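PDB 2D4E: 5-carboxymethyl-2-hydroxymuconate semialdehyde dehydrogenase from Thermus thermophilus, which probably catalyses the NAD-dependent oxidation of 5-carboxymethyl-2-hydroxymuconate semialdehyde to the corresponding carboxylic acid. Local coordinates for residues E17-L22 against S46-T51; E53-A58 against E110-G115; A198-F203 against L347-H352. One frame throughout, in Å; residues are numbered along the deposited sequence.

How the contacts relate
The three contacts are gathered round one sodium ion, and each brings ligands to it: Ser46 and Leu47 in contact 1, Asp113 in contact 2, Trp200 in contact 3, with one water common to all. Contacts 1 and 2 are nearly one site, their centres about 4 Å apart. Their strands are neighbours in the antiparallel pair 43-48/53-59, where Asp48 N lies 2.9 Å from Glu53 O, probably as a hydrogen bond. Contact 3 is centred about 8 Å from contact 2 and about 12 Å from contact 1. It is the one that reaches the cofactor: Ala198 and Glu199 belong to the NAD pocket, whereas the Asp113 side chain stays about 12 Å from NAD.

Contact 1 of 3, residues E17-L22 against S46-T51. With NA (sodium ion), chain I.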
loop_
_atom_site.group_PDB
_atom_site.type_symbol
_atom_site.label_atom_id
_atom_site.label_comp_id
_atom_site.label_asym_id
_atom_site.label_seq_id
_atom_site.Cartn_x
_atom_site.Cartn_y
_atom_site.Cartn_z
ATOM N N GLU C 17 -4.674 44.280 24.000
ATOM C CA GLU C 17 -5.425 43.464 24.951
ATOM C C GLU C 17 -4.633 42.208 25.301
ATOM O O GLU C 17 -4.495 41.853 26.472
ATOM C CB GLU C 17 -6.781 43.059 24.363
ATOM C CG GLU C 17 -7.844 44.149 24.404
ATOM C CD GLU C 17 -9.113 43.763 23.653
ATOM O OE1 GLU C 17 -9.524 42.581 23.732
ATOM O OE2 GLU C 17 -9.706 44.645 22.993
ATOM N N VAL C 18 -4.121 41.536 24.272
ATOM C CA VAL C 18 -3.335 40.320 24.455
ATOM C C VAL C 18 -2.108 40.624 25.304
ATOM O O VAL C 18 -1.819 39.916 26.270
ATOM C CB VAL C 18 -2.873 39.740 23.095
ATOM C CG1 VAL C 18 -1.915 38.582 23.311
ATOM C CG2 VAL C 18 -4.083 39.282 22.288
ATOM N N ARG C 19 -1.398 41.686 24.947
ATOM C CA ARG C 19 -0.202 42.072 25.683
ATOM C C ARG C 19 -0.517 42.241 27.164
ATOM O O ARG C 19 0.249 41.816 28.032
ATOM C CB ARG C 19 0.372 43.380 25.123
ATOM C CG ARG C 19 1.685 43.802 25.772
ATOM C CD ARG C 19 2.162 45.161 25.274
ATOM N NE ARG C 19 2.660 45.140 23.898
ATOM C CZ ARG C 19 3.817 44.597 23.528
ATOM N NH1 ARG C 19 4.606 44.020 24.427
ATOM N NH2 ARG C 19 4.196 44.650 22.258
ATOM N N ARG C 20 -1.658 42.856 27.445
ATOM C CA ARG C 20 -2.077 43.104 28.816
ATOM C C ARG C 20 -2.439 41.830 29.582
ATOM O O ARG C 20 -2.113 41.702 30.759
ATOM C CB ARG C 20 -3.247 44.093 28.815
ATOM C CG ARG C 20 -3.771 44.459 30.187
ATOM C CD ARG C 20 -4.520 45.791 30.155
ATOM N NE ARG C 20 -5.434 45.906 29.017
ATOM C CZ ARG C 20 -5.267 46.755 28.004
ATOM N NH1 ARG C 20 -4.217 47.570 27.983
ATOM N NH2 ARG C 20 -6.152 46.797 27.012
ATOM N N ARG C 21 -3.101 40.882 28.924
ATOM C CA ARG C 21 -3.465 39.644 29.607
ATOM C C ARG C 21 -2.231 38.802 29.941
ATOM O O ARG C 21 -2.218 38.074 30.934
ATOM C CB ARG C 21 -4.455 38.827 28.766
ATOM C CG ARG C 21 -5.871 39.412 28.734
ATOM C CD ARG C 21 -6.909 38.367 28.316
ATOM N NE ARG C 21 -6.845 38.036 26.895
ATOM C CZ ARG C 21 -7.380 38.778 25.929
ATOM N NH1 ARG C 21 -8.026 39.899 26.231
ATOM N NH2 ARG C 21 -7.263 38.402 24.661
ATOM N N LEU C 22 -1.190 38.908 29.117
ATOM C CA LEU C 22 0.038 38.155 29.351
ATOM C C LEU C 22 0.741 38.631 30.614
ATOM O O LEU C 22 1.323 37.836 31.352
ATOM C CB LEU C 22 0.999 38.296 28.170
ATOM C CG LEU C 22 0.646 37.591 26.863
ATOM C CD1 LEU C 22 1.803 37.749 25.895
ATOM C CD2 LEU C 22 0.364 36.117 27.122
ATOM N N SER C 46 9.348 35.253 30.848
ATOM C CA SER C 46 9.587 35.113 29.422
ATOM C C SER C 46 9.659 36.533 28.880
ATOM O O SER C 46 8.768 37.349 29.127
ATOM C CB SER C 46 8.458 34.359 28.725
ATOM O OG SER C 46 8.742 34.266 27.337
ATOM N N LEU C 47 10.723 36.820 28.141
ATOM C CA LEU C 47 10.951 38.142 27.578
ATOM C C LEU C 47 10.305 38.373 26.210
ATOM O O LEU C 47 9.967 37.431 25.490
ATOM C CB LEU C 47 12.462 38.386 27.439
ATOM C CG LEU C 47 13.374 38.031 28.619
ATOM C CD1 LEU C 47 14.822 38.308 28.244
ATOM C CD2 LEU C 47 12.974 38.841 29.849
ATOM N N ASP C 48 10.146 39.646 25.872
ATOM C CA ASP C 48 9.616 40.070 24.585
ATOM C C ASP C 48 10.912 40.358 23.829
ATOM O O ASP C 48 11.592 41.338 24.109
ATOM C CB ASP C 48 8.779 41.343 24.767
ATOM C CG ASP C 48 8.400 42.003 23.450
ATOM O OD1 ASP C 48 7.509 42.880 23.474
ATOM O OD2 ASP C 48 8.987 41.667 22.400
ATOM N N PRO C 49 11.277 39.495 22.869
ATOM C CA PRO C 49 12.509 39.658 22.087
ATOM C C PRO C 49 12.715 41.006 21.409
ATOM O O PRO C 49 13.834 41.342 21.026
ATOM C CB PRO C 49 12.444 38.499 21.094
ATOM C CG PRO C 49 10.975 38.272 20.927
ATOM C CD PRO C 49 10.459 38.393 22.329
ATOM N N ALA C 50 11.648 41.782 21.275
ATOM C CA ALA C 50 11.747 43.093 20.646
ATOM C C ALA C 50 12.259 44.162 21.609
ATOM O O ALA C 50 12.814 45.169 21.180
ATOM C CB ALA C 50 10.393 43.507 20.093
ATOM N N THR C 51 12.091 43.940 22.908
ATOM C CA THR C 51 12.522 44.925 23.905
ATOM C C THR C 51 13.243 44.321 25.108
ATOM O O THR C 51 13.818 45.041 25.930
ATOM C CB THR C 51 11.318 45.691 24.447
ATOM O OG1 THR C 51 10.442 44.768 25.103
ATOM C CG2 THR C 51 10.561 46.378 23.313
HETATM NA NA NA I . 9.629 35.035 24.912
HETATM O O HOH W 1 6.421 43.467 21.189
HETATM O O HOH W 2 12.093 34.966 24.916
#
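Arg19 reaches out from helix 12-24 to the carboxylate of Asp48, and this one salt bridge carries the contact. The arginine runs straight through its first two torsions, CG anti to the backbone N (chi1 -176°), then bends at chi3 and presents the guanidinium edge. Arg19 NH1 points in the plane of that group at Asp48 OD1, 3.3 Å away, in a long but almost straight bond (175° at the hydrogen) that meets OD1 nearly along the C-O axis. A water doubles the link, accepting from Arg19 NH2 at 2.7 Å and donating to Asp48 OD1 at 2.6 Å. The aspartate end is the tight one. Asp48 is a buried residue, and Asp48 OD2 takes the backbone N of Ala50 at 2.9 Å from above the carboxylate plane, an Asx turn that leads into the loop at Pro49 and Ala50. Just upstream, Ser46 OG (2.7 Å) and Leu47 O (2.5 Å) bind the sodium ion. The helix end is far looser. Only about 55 Å² is buried between the two segments, and Arg19 itself is partly exposed, though Leu112 and Leu55 touch its side chain.

Contact 2 of 3, residues E53-A58 against E110-G115; sequences EVLGVA and ECLDAG. With NA (sodium ion), chain I.
Leu55 turns its CG anti to its own carbonyl carbon (chi1 -87°), and with chi2 extended at 175° the CD1 methyl is driven against the backbone of Leu112 and Asp113, on the last turn of helix 103-114. Leu55 CD1 sits 3.2 Å from Leu112 O and 3.5 Å from Asp113 CA, so the methyl presses on the peptide itself more than on a neighbouring side chain. Against Leu112 the two leucines meet obliquely: both methyls of Leu55 approach Leu112 CB, CD1 at 4.1 Å. Leu55, Leu112 and Asp113 are all buried; Phe203, Arg19 and Asp48 also touch the Leu55 side chain. Asp113 swings the other way, its CG anti to the backbone N (chi1 -155°), which brings OD1 round to the sodium ion that its main-chain oxygen also binds. Asp113 thus chelates the sodium through two oxygens, O at 2.4 Å and OD1 at 2.5 Å. Its OD2 accepts a hydrogen bond from Phe203 N. Leu55 CD1 lies 3.9 Å from Asp113 OD1, an apolar neighbour to the metal-binding oxygen. The helix finishes here, Gly115 leaving it with positive phi, and the negative end of the helix dipole would probably favour a cation. A helix-end carbonyl and an aspartate gripping a monovalent cation are consistent with the intrasubunit cation site known from other aldehyde dehydrogenases.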
loop_
_atom_site.group_PDB
_atom_site.type_symbol
_atom_site.label_atom_id
_atom_site.label_comp_id
_atom_site.label_asym_id
_atom_site.label_seq_id
_atom_site.Cartn_x
_atom_site.Cartn_y
_atom_site.Cartn_z
ATOM N N GLU C 53 11.924 43.109 27.574
ATOM C CA GLU C 53 11.153 43.439 28.768
ATOM C C GLU C 53 10.391 42.161 29.098
ATOM O O GLU C 53 10.138 41.340 28.215
ATOM C CB GLU C 53 10.124 44.532 28.479
ATOM C CG GLU C 53 10.652 45.791 27.828
ATOM C CD GLU C 53 11.230 46.775 28.818
ATOM O OE1 GLU C 53 11.218 47.991 28.510
ATOM O OE2 GLU C 53 11.700 46.339 29.894
ATOM N N VAL C 54 10.009 41.993 30.356
ATOM C CA VAL C 54 9.261 40.809 30.751
ATOM C C VAL C 54 7.823 40.902 30.236
ATOM O O VAL C 54 7.137 41.904 30.464
ATOM C CB VAL C 54 9.252 40.645 32.286
ATOM C CG1 VAL C 54 8.323 39.511 32.686
ATOM C CG2 VAL C 54 10.661 40.356 32.784
ATOM N N LEU C 55 7.383 39.865 29.528
ATOM C CA LEU C 55 6.027 39.804 28.981
ATOM C C LEU C 55 5.067 39.264 30.022
ATOM O O LEU C 55 3.909 39.683 30.111
ATOM C CB LEU C 55 5.972 38.876 27.767
ATOM C CG LEU C 55 6.292 39.399 26.370
ATOM C CD1 LEU C 55 6.288 38.226 25.394
ATOM C CD2 LEU C 55 5.256 40.437 25.953
ATOM N N GLY C 56 5.564 38.315 30.800
ATOM C CA GLY C 56 4.763 37.689 31.827
ATOM C C GLY C 56 5.549 36.541 32.419
ATOM O O GLY C 56 6.759 36.426 32.188
ATOM N N VAL C 57 4.875 35.687 33.180
ATOM C CA VAL C 57 5.545 34.562 33.807
ATOM C C VAL C 57 4.793 33.256 33.585
ATOM O O VAL C 57 3.593 33.254 33.322
ATOM C CB VAL C 57 5.712 34.806 35.333
ATOM C CG1 VAL C 57 6.450 36.122 35.569
ATOM C CG2 VAL C 57 4.351 34.841 36.016
ATOM N N ALA C 58 5.511 32.143 33.689
ATOM C CA ALA C 58 4.915 30.828 33.519
ATOM C C ALA C 58 5.331 29.954 34.696
ATOM O O ALA C 58 6.443 30.089 35.209
ATOM C CB ALA C 58 5.388 30.204 32.206
ATOM N N GLU C 110 2.012 34.563 20.243
ATOM C CA GLU C 110 3.261 33.965 19.799
ATOM C C GLU C 110 4.199 35.004 19.187
ATOM O O GLU C 110 5.421 34.893 19.301
ATOM C CB GLU C 110 2.976 32.838 18.802
ATOM C CG GLU C 110 4.226 32.210 18.209
ATOM C CD GLU C 110 3.983 30.805 17.683
ATOM O OE1 GLU C 110 4.773 30.349 16.830
ATOM O OE2 GLU C 110 3.014 30.154 18.130
ATOM N N CYS C 111 3.626 36.015 18.547
ATOM C CA CYS C 111 4.425 37.072 17.946
ATOM C C CYS C 111 5.191 37.814 19.046
ATOM O O CYS C 111 6.410 37.982 18.973
ATOM C CB CYS C 111 3.515 38.041 17.192
ATOM S SG CYS C 111 4.359 39.494 16.560
ATOM N N LEU C 112 4.465 38.246 20.073
ATOM C CA LEU C 112 5.067 38.960 21.191
ATOM C C LEU C 112 6.118 38.133 21.922
ATOM O O LEU C 112 7.165 38.644 22.313
ATOM C CB LEU C 112 3.988 39.359 22.204
ATOM C CG LEU C 112 2.930 40.384 21.795
ATOM C CD1 LEU C 112 1.978 40.617 22.960
ATOM C CD2 LEU C 112 3.606 41.687 21.401
ATOM N N ASP C 113 5.817 36.851 22.099
ATOM C CA ASP C 113 6.658 35.907 22.825
ATOM C C ASP C 113 7.891 35.394 22.074
ATOM O O ASP C 113 8.959 35.244 22.667
ATOM C CB ASP C 113 5.773 34.722 23.253
ATOM C CG ASP C 113 6.295 33.984 24.481
ATOM O OD1 ASP C 113 7.242 34.467 25.133
ATOM O OD2 ASP C 113 5.728 32.913 24.806
ATOM N N ALA C 114 7.752 35.141 20.773
ATOM C CA ALA C 114 8.859 34.588 19.994
ATOM C C ALA C 114 9.515 35.480 18.939
ATOM O O ALA C 114 10.454 35.049 18.269
ATOM C CB ALA C 114 8.423 33.270 19.359
ATOM N N GLY C 115 9.015 36.702 18.770
ATOM C CA GLY C 115 9.629 37.629 17.828
ATOM C C GLY C 115 9.456 37.530 16.319
ATOM O O GLY C 115 10.123 38.271 15.592
HETATM NA NA NA I . 9.629 35.035 24.912
HETATM O O HOH W 2 12.093 34.966 24.916
#

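Contact 3 of 3, residues A198-F203 against L347-H352. With NA (sodium ion), chain I; NAD (nicotinamide-adenine-dinucleotide), chain K.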
loop_
_atom_site.group_PDB
_atom_site.type_symbol
_atom_site.label_atom_id
_atom_site.label_comp_id
_atom_site.label_asym_id
_atom_site.label_seq_id
_atom_site.Cartn_x
_atom_site.Cartn_y
_atom_site.Cartn_z
ATOM N N ALA C 198 9.073 24.801 24.921
ATOM C CA ALA C 198 10.302 25.562 25.142
ATOM C C ALA C 198 10.047 26.677 26.150
ATOM O O ALA C 198 9.030 27.366 26.076
ATOM C CB ALA C 198 10.790 26.153 23.830
ATOM N N GLU C 199 10.974 26.859 27.086
ATOM C CA GLU C 199 10.817 27.884 28.109
ATOM C C GLU C 199 10.929 29.332 27.624
ATOM O O GLU C 199 10.439 30.245 28.292
ATOM C CB GLU C 199 11.801 27.638 29.268
ATOM C CG GLU C 199 13.278 27.463 28.890
ATOM C CD GLU C 199 13.672 26.011 28.610
ATOM O OE1 GLU C 199 14.793 25.611 29.004
ATOM O OE2 GLU C 199 12.876 25.272 27.989
ATOM N N TRP C 200 11.550 29.552 26.467
ATOM C CA TRP C 200 11.694 30.910 25.944
ATOM C C TRP C 200 10.446 31.505 25.275
ATOM O O TRP C 200 10.455 32.676 24.888
ATOM C CB TRP C 200 12.882 30.991 24.976
ATOM C CG TRP C 200 14.204 31.122 25.660
ATOM C CD1 TRP C 200 14.420 31.425 26.976
ATOM C CD2 TRP C 200 15.502 31.017 25.057
ATOM N NE1 TRP C 200 15.768 31.516 27.230
ATOM C CE2 TRP C 200 16.456 31.270 26.070
ATOM C CE3 TRP C 200 15.952 30.733 23.759
ATOM C CZ2 TRP C 200 17.835 31.249 25.826
ATOM C CZ3 TRP C 200 17.331 30.711 23.515
ATOM C CH2 TRP C 200 18.252 30.967 24.547
ATOM N N SER C 201 9.380 30.712 25.146
ATOM C CA SER C 201 8.119 31.173 24.535
ATOM C C SER C 201 6.983 30.235 24.971
ATOM O O SER C 201 6.320 29.601 24.151
ATOM C CB SER C 201 8.240 31.173 23.007
ATOM O OG SER C 201 8.579 29.883 22.521
ATOM N N PRO C 202 6.720 30.176 26.280
ATOM C CA PRO C 202 5.702 29.341 26.925
ATOM C C PRO C 202 4.228 29.701 26.789
ATOM O O PRO C 202 3.367 28.825 26.852
ATOM C CB PRO C 202 6.134 29.378 28.380
ATOM C CG PRO C 202 6.523 30.823 28.529
ATOM C CD PRO C 202 7.310 31.117 27.254
ATOM N N PHE C 203 3.936 30.983 26.605
ATOM C CA PHE C 203 2.554 31.459 26.544
ATOM C C PHE C 203 1.568 30.775 25.605
ATOM O O PHE C 203 0.477 30.389 26.028
ATOM C CB PHE C 203 2.561 32.965 26.283
ATOM C CG PHE C 203 3.320 33.735 27.314
ATOM C CD1 PHE C 203 4.222 34.723 26.941
ATOM C CD2 PHE C 203 3.179 33.428 28.664
ATOM C CE1 PHE C 203 4.981 35.390 27.902
ATOM C CE2 PHE C 203 3.933 34.089 29.627
ATOM C CZ PHE C 203 4.836 35.070 29.243
ATOM N N LEU C 347 15.911 38.237 17.285
ATOM C CA LEU C 347 16.115 36.854 17.665
ATOM C C LEU C 347 15.426 36.635 19.004
ATOM O O LEU C 347 15.139 37.587 19.738
ATOM C CB LEU C 347 17.610 36.533 17.748
ATOM C CG LEU C 347 18.346 36.779 16.427
ATOM C CD1 LEU C 347 19.774 36.283 16.526
ATOM C CD2 LEU C 347 17.614 36.054 15.294
ATOM N N ILE C 348 15.167 35.370 19.309
ATOM C CA ILE C 348 14.449 34.966 20.507
ATOM C C ILE C 348 14.899 35.465 21.878
ATOM O O ILE C 348 14.068 35.856 22.701
ATOM C CB ILE C 348 14.369 33.419 20.572
ATOM C CG1 ILE C 348 13.432 32.985 21.701
ATOM C CG2 ILE C 348 15.760 32.833 20.757
ATOM C CD1 ILE C 348 11.987 33.432 21.496
ATOM N N HIS C 349 16.201 35.470 22.128
ATOM C CA HIS C 349 16.694 35.843 23.445
ATOM C C HIS C 349 18.106 36.407 23.327
ATOM O O HIS C 349 18.840 36.054 22.404
ATOM C CB HIS C 349 16.678 34.564 24.302
ATOM C CG HIS C 349 16.902 34.785 25.763
ATOM N ND1 HIS C 349 18.152 35.010 26.302
ATOM C CD2 HIS C 349 16.037 34.772 26.807
ATOM C CE1 HIS C 349 18.046 35.122 27.615
ATOM N NE2 HIS C 349 16.774 34.983 27.946
ATOM N N PRO C 350 18.499 37.308 24.245
ATOM C CA PRO C 350 19.854 37.864 24.163
ATOM C C PRO C 350 20.931 36.784 24.200
ATOM O O PRO C 350 21.984 36.929 23.590
ATOM C CB PRO C 350 19.924 38.821 25.365
ATOM C CG PRO C 350 18.819 38.357 26.280
ATOM C CD PRO C 350 17.728 37.968 25.313
ATOM N N GLU C 351 20.666 35.695 24.912
ATOM C CA GLU C 351 21.631 34.608 24.981
ATOM C C GLU C 351 21.785 33.972 23.605
ATOM O O GLU C 351 22.872 33.534 23.233
ATOM C CB GLU C 351 21.184 33.550 25.996
ATOM C CG GLU C 351 21.459 33.934 27.440
ATOM C CD GLU C 351 20.847 32.960 28.436
ATOM O OE1 GLU C 351 20.782 31.750 28.125
ATOM O OE2 GLU C 351 20.442 33.404 29.533
ATOM N N HIS C 352 20.694 33.924 22.846
ATOM C CA HIS C 352 20.753 33.339 21.519
ATOM C C HIS C 352 21.482 34.284 20.562
ATOM O O HIS C 352 22.162 33.839 19.634
ATOM C CB HIS C 352 19.348 33.035 20.999
ATOM C CG HIS C 352 19.347 32.264 19.716
ATOM N ND1 HIS C 352 19.984 31.049 19.581
ATOM C CD2 HIS C 352 18.833 32.556 18.498
ATOM C CE1 HIS C 352 19.867 30.628 18.335
ATOM N NE2 HIS C 352 19.174 31.525 17.658
HETATM NA NA NA I . 9.629 35.035 24.912
HETATM P PA NAD K . 16.436 22.750 22.602
HETATM O O1A NAD K . 17.296 23.126 23.717
HETATM O O2A NAD K . 16.710 21.383 22.124
HETATM O O5B NAD K . 14.851 22.802 22.949
HETATM C C5B NAD K . 13.859 21.800 22.546
HETATM C C4B NAD K . 13.143 21.325 23.792
HETATM O O4B NAD K . 14.133 20.543 24.497
HETATM C C3B NAD K . 12.749 22.450 24.790
HETATM O O3B NAD K . 11.344 22.376 25.110
HETATM C C2B NAD K . 13.681 22.181 25.983
HETATM O O2B NAD K . 13.110 22.569 27.252
HETATM C C1B NAD K . 13.925 20.691 25.853
HETATM N N9A NAD K . 15.132 20.264 26.537
HETATM C C8A NAD K . 16.367 20.882 26.611
HETATM N N7A NAD K . 17.275 20.196 27.345
HETATM C C5A NAD K . 16.553 19.074 27.754
HETATM C C6A NAD K . 16.924 17.937 28.566
HETATM N N6A NAD K . 18.138 17.787 29.100
HETATM N N1A NAD K . 15.939 16.983 28.778
HETATM C C2A NAD K . 14.675 17.148 28.220
HETATM N N3A NAD K . 14.247 18.153 27.469
HETATM C C4A NAD K . 15.229 19.093 27.263
HETATM O O3 NAD K . 16.631 23.792 21.511
HETATM P PN NAD K . 15.790 24.891 20.735
HETATM O O1N NAD K . 16.552 26.148 20.883
HETATM O O2N NAD K . 14.410 24.898 21.248
HETATM O O5D NAD K . 16.065 24.244 19.354
HETATM C C5D NAD K . 16.033 24.858 18.089
HETATM C C4D NAD K . 16.462 23.644 17.327
HETATM O O4D NAD K . 15.342 22.812 16.951
HETATM C C3D NAD K . 17.339 23.874 16.104
HETATM O O3D NAD K . 18.524 23.053 16.104
HETATM C C2D NAD K . 16.357 23.561 14.976
HETATM O O2D NAD K . 17.062 23.159 13.783
HETATM C C1D NAD K . 15.507 22.481 15.606
HETATM N N1N NAD K . 14.199 22.310 14.950
HETATM C C2N NAD K . 14.129 21.158 14.182
HETATM C C3N NAD K . 12.932 20.934 13.519
HETATM C C7N NAD K . 12.731 19.720 12.625
HETATM O O7N NAD K . 11.654 19.579 12.074
HETATM N N7N NAD K . 13.731 18.838 12.449
HETATM C C4N NAD K . 11.806 21.874 13.628
HETATM C C5N NAD K . 12.026 23.013 14.455
HETATM C C6N NAD K . 13.178 23.297 15.138
HETATM O O HOH W 2 12.093 34.966 24.916
#
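The N-terminus of helix 350-365 is held here against the loop that follows strand 193-196 of the Rossmann-type NAD-binding domain: Trp200, from the type I turn 198-201, lays one ring face against His349, the N-cap residue of that helix. The imidazole and the five-membered ring of the indole form an offset stack, centroids 4.2 Å apart and planes 10° from parallel. The closest atoms are Trp200 NE1 and His349 CD2, at 3.3 Å. Over the six-membered ring of Trp200 the partner is aliphatic instead: His349 CB stands 3.6 Å above its centroid in a CH-pi contact. With CG anti to the backbone N (chi1 -169°), the histidine extends from this CB along the indole face while ND1 turns to its own helix. There His349 ND1 caps the first turn, accepting from Glu351 N at 3.0 Å close to the imidazole plane and nearly straight (166°). Around the six-membered ring come Ile348 CG2, 3.7 Å from Trp200 CE3, His352 CB, and, at the ring edge, Glu351 OE1, 3.8 Å from Trp200 CZ2. Putting a serine at Trp200 would probably leave the His349 ring without its stacking partner and open a gap beside Ile348. The backbone oxygen Trp200 O binds sodium at 2.5 Å. A sodium-bound water also donates to Ile348 O. One residue earlier the loop serves the cofactor, where NAD O2B, on the adenosine ribose, donates to Glu199 OE2 at 2.8 Å.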